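PDB 5DZQ: toxin-like protein from Paenibacillus larvae subsp. larvae BRL-230010, which probably transfers ADP-ribose from NAD+ to a protein target, as a C3-like mono-ADP-ribosyltransferase toxin. Local coordinates for residues K34-A38 with N39-L43; E42-K45 with E46-N50. All coordinates share one frame; numbering follows the deposited sequence.

Contact 1. Residues K34-A38 with N39-L43; sequences KKLRA and NEKEL
Arg37 and Glu40 meet where the chain leaves helix 29-35 and turns into helix 38-49, in the side-chain half of a capping box. Arg37 takes the N-cap position and Glu40, three residues on, reaches back to it. The N-H of Arg37 points almost straight at Glu40 OE1, with N to OE1 2.9 Å and an angle of 172° at the hydrogen, and meets the oxygen on its anti side, a little out of the carboxylate plane. Glu40 OE1 also takes a salt bridge from Lys84, so one oxygen of the buried Glu40 ties the start of the helix to the residue just past helix 69-83.

Backbone bonds begin the helix proper: Lys41 N to Arg37 O is 3.1 Å, and Glu42 N to Ala38 O is 3.2 Å. A weak bond runs from Glu40 N to the same Arg37 oxygen.

The nonpolar contact comes from Leu36, just before the cap, whose CB lies 3.7 Å from Lys41 CG. Leu36 and Lys41 hold the two positions of a hydrophobic staple, although Lys41 offers only its methylenes. Leu36 CD2 is a methyl beside a carboxylate oxygen, 3.7 Å from Glu40 OE1.

On the outer side, Arg37 bends at its third torsion (chi3 56°), which brings NE round to Asn39. The amide and guanidinium planes stand 72° apart, yet Arg37 NE donates in the carbonyl plane of Asn39 OD1 over 3.3 Å.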
ATOM      1  N   LYS B  34      10.972  -7.828  23.818  1.00 50.55           N
ATOM      2  CA  LYS B  34      11.422  -7.737  25.207  1.00 56.53           C
ATOM      3  C   LYS B  34      12.486  -6.660  25.385  1.00 55.54           C
ATOM      4  O   LYS B  34      12.663  -6.124  26.479  1.00 55.60           O
ATOM      5  CB  LYS B  34      11.958  -9.085  25.696  1.00 67.45           C
ATOM      6  CG  LYS B  34      10.891 -10.162  25.835  1.00 73.10           C
ATOM      7  CD  LYS B  34      11.460 -11.446  26.433  1.00 77.58           C
ATOM      8  CE  LYS B  34      10.719 -12.685  25.923  1.00 77.40           C
ATOM      9  NZ  LYS B  34       9.286 -12.703  26.323  1.00 77.89           N
ATOM     10  N   LYS B  35      13.184  -6.332  24.304  1.00 55.51           N
ATOM     11  CA  LYS B  35      14.225  -5.310  24.354  1.00 50.54           C
ATOM     12  C   LYS B  35      13.673  -3.901  24.179  1.00 46.07           C
ATOM     13  O   LYS B  35      14.366  -2.926  24.448  1.00 49.64           O
ATOM     14  CB  LYS B  35      15.287  -5.574  23.279  1.00 58.57           C
ATOM     15  CG  LYS B  35      16.252  -6.716  23.596  1.00 66.69           C
ATOM     16  CD  LYS B  35      17.490  -6.645  22.707  1.00 71.56           C
ATOM     17  CE  LYS B  35      18.583  -7.603  23.166  1.00 81.55           C
ATOM     18  NZ  LYS B  35      18.352  -9.016  22.738  1.00 86.96           N
ATOM     19  N   LEU B  36      12.435  -3.783  23.709  1.00 42.20           N
ATOM     20  CA  LEU B  36      11.890  -2.465  23.404  1.00 39.69           C
ATOM     21  C   LEU B  36      11.202  -1.805  24.594  1.00 43.30           C
ATOM     22  O   LEU B  36      10.597  -2.469  25.439  1.00 46.81           O
ATOM     23  CB  LEU B  36      10.903  -2.554  22.243  1.00 39.27           C
ATOM     24  CG  LEU B  36      11.471  -3.025  20.907  1.00 41.96           C
ATOM     25  CD1 LEU B  36      10.361  -3.090  19.865  1.00 36.61           C
ATOM     26  CD2 LEU B  36      12.588  -2.094  20.457  1.00 44.29           C
ATOM     27  N   ARG B  37      11.311  -0.485  24.647  1.00 42.20           N
ATOM     28  CA  ARG B  37      10.527   0.318  25.569  1.00 44.54           C
ATOM     29  C   ARG B  37       9.074   0.343  25.098  1.00 45.31           C
ATOM     30  O   ARG B  37       8.795   0.041  23.939  1.00 39.20           O
ATOM     31  CB  ARG B  37      11.093   1.733  25.655  1.00 43.09           C
ATOM     32  CG  ARG B  37      12.513   1.789  26.211  1.00 53.05           C
ATOM     33  CD  ARG B  37      13.175   3.121  25.879  1.00 63.32           C
ATOM     34  NE  ARG B  37      12.400   4.262  26.366  1.00 71.46           N
ATOM     35  CZ  ARG B  37      12.582   4.844  27.549  1.00 74.78           C
ATOM     36  NH1 ARG B  37      13.516   4.394  28.375  1.00 76.17           N
ATOM     37  NH2 ARG B  37      11.832   5.878  27.905  1.00 72.88           N
ATOM     38  N   ALA B  38       8.156   0.708  25.984  1.00 51.71           N
ATOM     39  CA  ALA B  38       6.742   0.743  25.622  1.00 50.64           C
ATOM     40  C   ALA B  38       6.476   1.691  24.448  1.00 46.03           C
ATOM     41  O   ALA B  38       5.669   1.381  23.572  1.00 41.10           O
ATOM     42  CB  ALA B  38       5.898   1.140  26.826  1.00 51.09           C
ATOM     43  N   ASN B  39       7.161   2.833  24.422  1.00 41.91           N
ATOM     44  CA  ASN B  39       6.929   3.828  23.374  1.00 44.21           C
ATOM     45  C   ASN B  39       7.503   3.371  22.037  1.00 45.12           C
ATOM     46  O   ASN B  39       6.994   3.744  20.981  1.00 36.52           O
ATOM     47  CB  ASN B  39       7.520   5.188  23.760  1.00 45.20           C
ATOM     48  CG  ASN B  39       9.045   5.208  23.693  1.00 52.01           C
ATOM     49  OD1 ASN B  39       9.721   4.642  24.553  1.00 48.41           O
ATOM     50  ND2 ASN B  39       9.589   5.868  22.675  1.00 45.04           N
ATOM     51  N   GLU B  40       8.554   2.558  22.094  1.00 42.74           N
ATOM     52  CA  GLU B  40       9.196   2.013  20.900  1.00 38.00           C
ATOM     53  C   GLU B  40       8.306   0.978  20.234  1.00 35.34           C
ATOM     54  O   GLU B  40       8.200   0.944  18.999  1.00 34.35           O
ATOM     55  CB  GLU B  40      10.565   1.396  21.251  1.00 38.79           C
ATOM     56  CG  GLU B  40      11.681   2.430  21.448  1.00 36.11           C
ATOM     57  CD  GLU B  40      12.996   1.823  21.927  1.00 41.07           C
ATOM     58  OE1 GLU B  40      12.972   0.821  22.675  1.00 43.28           O
ATOM     59  OE2 GLU B  40      14.063   2.363  21.570  1.00 46.04           O
ATOM     60  N   LYS B  41       7.656   0.142  21.042  1.00 35.22           N
ATOM     61  CA  LYS B  41       6.716  -0.844  20.502  1.00 38.67           C
ATOM     62  C   LYS B  41       5.548  -0.152  19.806  1.00 37.97           C
ATOM     63  O   LYS B  41       5.124  -0.575  18.737  1.00 36.55           O
ATOM     64  CB  LYS B  41       6.161  -1.764  21.594  1.00 37.71           C
ATOM     65  CG  LYS B  41       7.187  -2.555  22.396  1.00 48.31           C
ATOM     66  CD  LYS B  41       6.492  -3.315  23.533  1.00 51.98           C
ATOM     67  CE  LYS B  41       7.483  -3.857  24.557  1.00 65.13           C
ATOM     68  NZ  LYS B  41       6.816  -4.693  25.604  1.00 72.45           N
ATOM     69  N   GLU B  42       5.009   0.885  20.447  1.00 35.98           N
ATOM     70  CA  GLU B  42       3.915   1.664  19.880  1.00 34.21           C
ATOM     71  C   GLU B  42       4.323   2.267  18.546  1.00 35.70           C
ATOM     72  O   GLU B  42       3.570   2.233  17.561  1.00 32.65           O
ATOM     73  CB  GLU B  42       3.488   2.782  20.839  1.00 39.24           C
ATOM     74  CG  GLU B  42       2.728   2.297  22.064  1.00 46.32           C
ATOM     75  CD  GLU B  42       2.490   3.404  23.077  1.00 54.00           C
ATOM     76  OE1 GLU B  42       3.055   4.509  22.903  1.00 55.27           O
ATOM     77  OE2 GLU B  42       1.747   3.162  24.051  1.00 54.18           O
ATOM     78  N   LEU B  43       5.524   2.825  18.523  1.00 31.47           N
ATOM     79  CA  LEU B  43       6.030   3.483  17.334  1.00 34.34           C
ATOM     80  C   LEU B  43       6.244   2.504  16.187  1.00 31.74           C
ATOM     81  O   LEU B  43       5.943   2.823  15.027  1.00 31.80           O
ATOM     82  CB  LEU B  43       7.337   4.213  17.655  1.00 36.95           C
ATOM     83  CG  LEU B  43       7.822   5.183  16.591  1.00 43.62           C
ATOM     84  CD1 LEU B  43       6.764   6.249  16.291  1.00 44.85           C
ATOM     85  CD2 LEU B  43       9.105   5.831  17.071  1.00 46.32           C
TER

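Contact 2. Residues E42-K45 with E46-N50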
ATOM      1  N   GLU B  42       5.009   0.885  20.447  1.00 35.98           N
ATOM      2  CA  GLU B  42       3.915   1.664  19.880  1.00 34.21           C
ATOM      3  C   GLU B  42       4.323   2.267  18.546  1.00 35.70           C
ATOM      4  O   GLU B  42       3.570   2.233  17.561  1.00 32.65           O
ATOM      5  CB  GLU B  42       3.488   2.782  20.839  1.00 39.24           C
ATOM      6  CG  GLU B  42       2.728   2.297  22.064  1.00 46.32           C
ATOM      7  CD  GLU B  42       2.490   3.404  23.077  1.00 54.00           C
ATOM      8  OE1 GLU B  42       3.055   4.509  22.903  1.00 55.27           O
ATOM      9  OE2 GLU B  42       1.747   3.162  24.051  1.00 54.18           O
ATOM     10  N   LEU B  43       5.524   2.825  18.523  1.00 31.47           N
ATOM     11  CA  LEU B  43       6.030   3.483  17.334  1.00 34.34           C
ATOM     12  C   LEU B  43       6.244   2.504  16.187  1.00 31.74           C
ATOM     13  O   LEU B  43       5.943   2.823  15.027  1.00 31.80           O
ATOM     14  CB  LEU B  43       7.337   4.213  17.655  1.00 36.95           C
ATOM     15  CG  LEU B  43       7.822   5.183  16.591  1.00 43.62           C
ATOM     16  CD1 LEU B  43       6.764   6.249  16.291  1.00 44.85           C
ATOM     17  CD2 LEU B  43       9.105   5.831  17.071  1.00 46.32           C
ATOM     18  N   VAL B  44       6.786   1.326  16.492  1.00 30.38           N
ATOM     19  CA  VAL B  44       6.981   0.313  15.451  1.00 28.24           C
ATOM     20  C   VAL B  44       5.635  -0.081  14.844  1.00 32.76           C
ATOM     21  O   VAL B  44       5.497  -0.172  13.619  1.00 31.69           O
ATOM     22  CB  VAL B  44       7.708  -0.936  15.989  1.00 29.76           C
ATOM     23  CG1 VAL B  44       7.661  -2.062  14.973  1.00 31.12           C
ATOM     24  CG2 VAL B  44       9.156  -0.576  16.321  1.00 28.63           C
ATOM     25  N   LYS B  45       4.635  -0.272  15.696  1.00 29.69           N
ATOM     26  CA  LYS B  45       3.291  -0.574  15.205  1.00 32.41           C
ATOM     27  C   LYS B  45       2.685   0.595  14.434  1.00 36.37           C
ATOM     28  O   LYS B  45       1.980   0.385  13.437  1.00 32.76           O
ATOM     29  CB  LYS B  45       2.378  -0.966  16.363  1.00 37.98           C
ATOM     30  CG  LYS B  45       2.723  -2.318  16.966  1.00 41.91           C
ATOM     31  CD  LYS B  45       1.569  -2.825  17.806  1.00 47.03           C
ATOM     32  CE  LYS B  45       1.938  -4.072  18.567  1.00 51.77           C
ATOM     33  NZ  LYS B  45       0.787  -4.505  19.416  1.00 64.39           N
ATOM     34  N   GLU B  46       2.948   1.819  14.897  1.00 32.39           N
ATOM     35  CA  GLU B  46       2.485   3.014  14.184  1.00 33.42           C
ATOM     36  C   GLU B  46       3.005   3.008  12.750  1.00 33.05           C
ATOM     37  O   GLU B  46       2.231   3.196  11.802  1.00 30.96           O
ATOM     38  CB  GLU B  46       2.926   4.312  14.880  1.00 32.35           C
ATOM     39  CG  GLU B  46       2.472   5.582  14.119  1.00 34.27           C
ATOM     40  CD  GLU B  46       2.793   6.886  14.849  1.00 40.05           C
ATOM     41  OE1 GLU B  46       3.132   7.880  14.175  1.00 37.49           O
ATOM     42  OE2 GLU B  46       2.692   6.921  16.091  1.00 47.42           O
ATOM     43  N   TYR B  47       4.309   2.788  12.608  1.00 25.17           N
ATOM     44  CA  TYR B  47       4.957   2.692  11.300  1.00 30.63           C
ATOM     45  C   TYR B  47       4.332   1.597  10.444  1.00 30.98           C
ATOM     46  O   TYR B  47       3.957   1.844   9.293  1.00 31.99           O
ATOM     47  CB  TYR B  47       6.485   2.419  11.400  1.00 32.85           C
ATOM     48  CG  TYR B  47       7.008   1.993  10.034  1.00 28.52           C
ATOM     49  CD1 TYR B  47       7.288   2.935   9.051  1.00 32.59           C
ATOM     50  CD2 TYR B  47       7.117   0.644   9.693  1.00 31.63           C
ATOM     51  CE1 TYR B  47       7.707   2.538   7.773  1.00 26.82           C
ATOM     52  CE2 TYR B  47       7.511   0.249   8.434  1.00 34.05           C
ATOM     53  CZ  TYR B  47       7.799   1.203   7.474  1.00 31.20           C
ATOM     54  OH  TYR B  47       8.200   0.795   6.219  1.00 36.45           O
ATOM     55  N   THR B  48       4.241   0.384  10.980  1.00 29.89           N
ATOM     56  CA  THR B  48       3.840  -0.747  10.138  1.00 31.36           C
ATOM     57  C   THR B  48       2.424  -0.529   9.603  1.00 31.49           C
ATOM     58  O   THR B  48       2.107  -0.944   8.489  1.00 28.03           O
ATOM     59  CB  THR B  48       3.922  -2.103  10.882  1.00 33.24           C
ATOM     60  OG1 THR B  48       3.092  -2.064  12.036  1.00 37.54           O
ATOM     61  CG2 THR B  48       5.365  -2.405  11.317  1.00 33.46           C
ATOM     62  N   ALA B  49       1.585   0.161  10.372  1.00 27.74           N
ATOM     63  CA  ALA B  49       0.197   0.410   9.952  1.00 29.44           C
ATOM     64  C   ALA B  49       0.037   1.688   9.109  1.00 29.89           C
ATOM     65  O   ALA B  49      -1.016   1.932   8.529  1.00 30.06           O
ATOM     66  CB  ALA B  49      -0.722   0.485  11.182  1.00 28.91           C
ATOM     67  N   ASN B  50       1.076   2.514   9.064  1.00 27.74           N
ATOM     68  CA  ASN B  50       0.989   3.816   8.404  1.00 27.66           C
ATOM     69  C   ASN B  50       2.309   4.061   7.667  1.00 27.60           C
ATOM     70  O   ASN B  50       2.902   5.131   7.770  1.00 30.61           O
ATOM     71  CB  ASN B  50       0.691   4.926   9.440  1.00 26.22           C
ATOM     72  CG  ASN B  50       0.252   6.238   8.811  1.00 29.70           C
ATOM     73  OD1 ASN B  50      -0.392   6.248   7.768  1.00 33.05           O
ATOM     74  ND2 ASN B  50       0.566   7.366   9.475  1.00 28.56           N
TER
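Glu46 rests its CB against the preceding turn, 3.4 Å from Leu43 O, while its backbone N donates to Glu42 O at 2.8 Å. With CG anti to the backbone N (chi1 179°) and the chain extended beyond it, the carboxylate is carried out across the Leu43 side chain at a slant. There Glu46 OE2 comes to 4.1 Å from Leu43 CD1, a loose touch between a charged end and a methyl group. The other oxygen, Glu46 OE1, forms a salt bridge with Lys74, and Leu43 also packs on Lys74 and Lys77, so both residues face helix 69-83.

This is the C-terminal part of helix 38-49, with regular i to i+4 bonding: Leu43 O accepts Tyr47 N at 2.9 Å, and Val44 O accepts Thr48 N at 3.0 Å. Val44 O also lies at the edge of the Tyr47 ring, near its plane. That ring continues inward to an edge-to-face meeting with Tyr138, and its hydroxyl bonds to Asn55 and Ser140.

Lys45 contributes chiefly through its carbonyl, which accepts Ala49 N at 3.1 Å in the last turn. Its side chain runs extended away from Glu46. Thr48 OG1 is placed between its own backbone N and carbonyl carbon (chi1 58°), folding the hydroxyl back over the turn. It sits 3.0 Å from Lys45 O and 3.4 Å from Val44 O, and its one proton could serve either oxygen.

Contact 1 joins the end of helix 29-35 and its turn to the start of helix 38-49; contact 2 lies wholly in the later part of the same helix and the residue after it. They share Glu42 and Leu43. Contact 1 lies at the surface, about 22 Å from the centre of the chain to its own centre; contact 2, about 16 Å away, is partly buried. Both carry main-chain helix bonds, but contact 1 adds two side-chain bonds, from Glu40 and Asn39, whereas the side chains of contact 2 mostly turn to neighbouring elements. Each has a glutamate paired with an outside lysine, Lys84 or Lys74. The second subunit touches both, more extensively at contact 2, where Asn50 bonds to its Thr99.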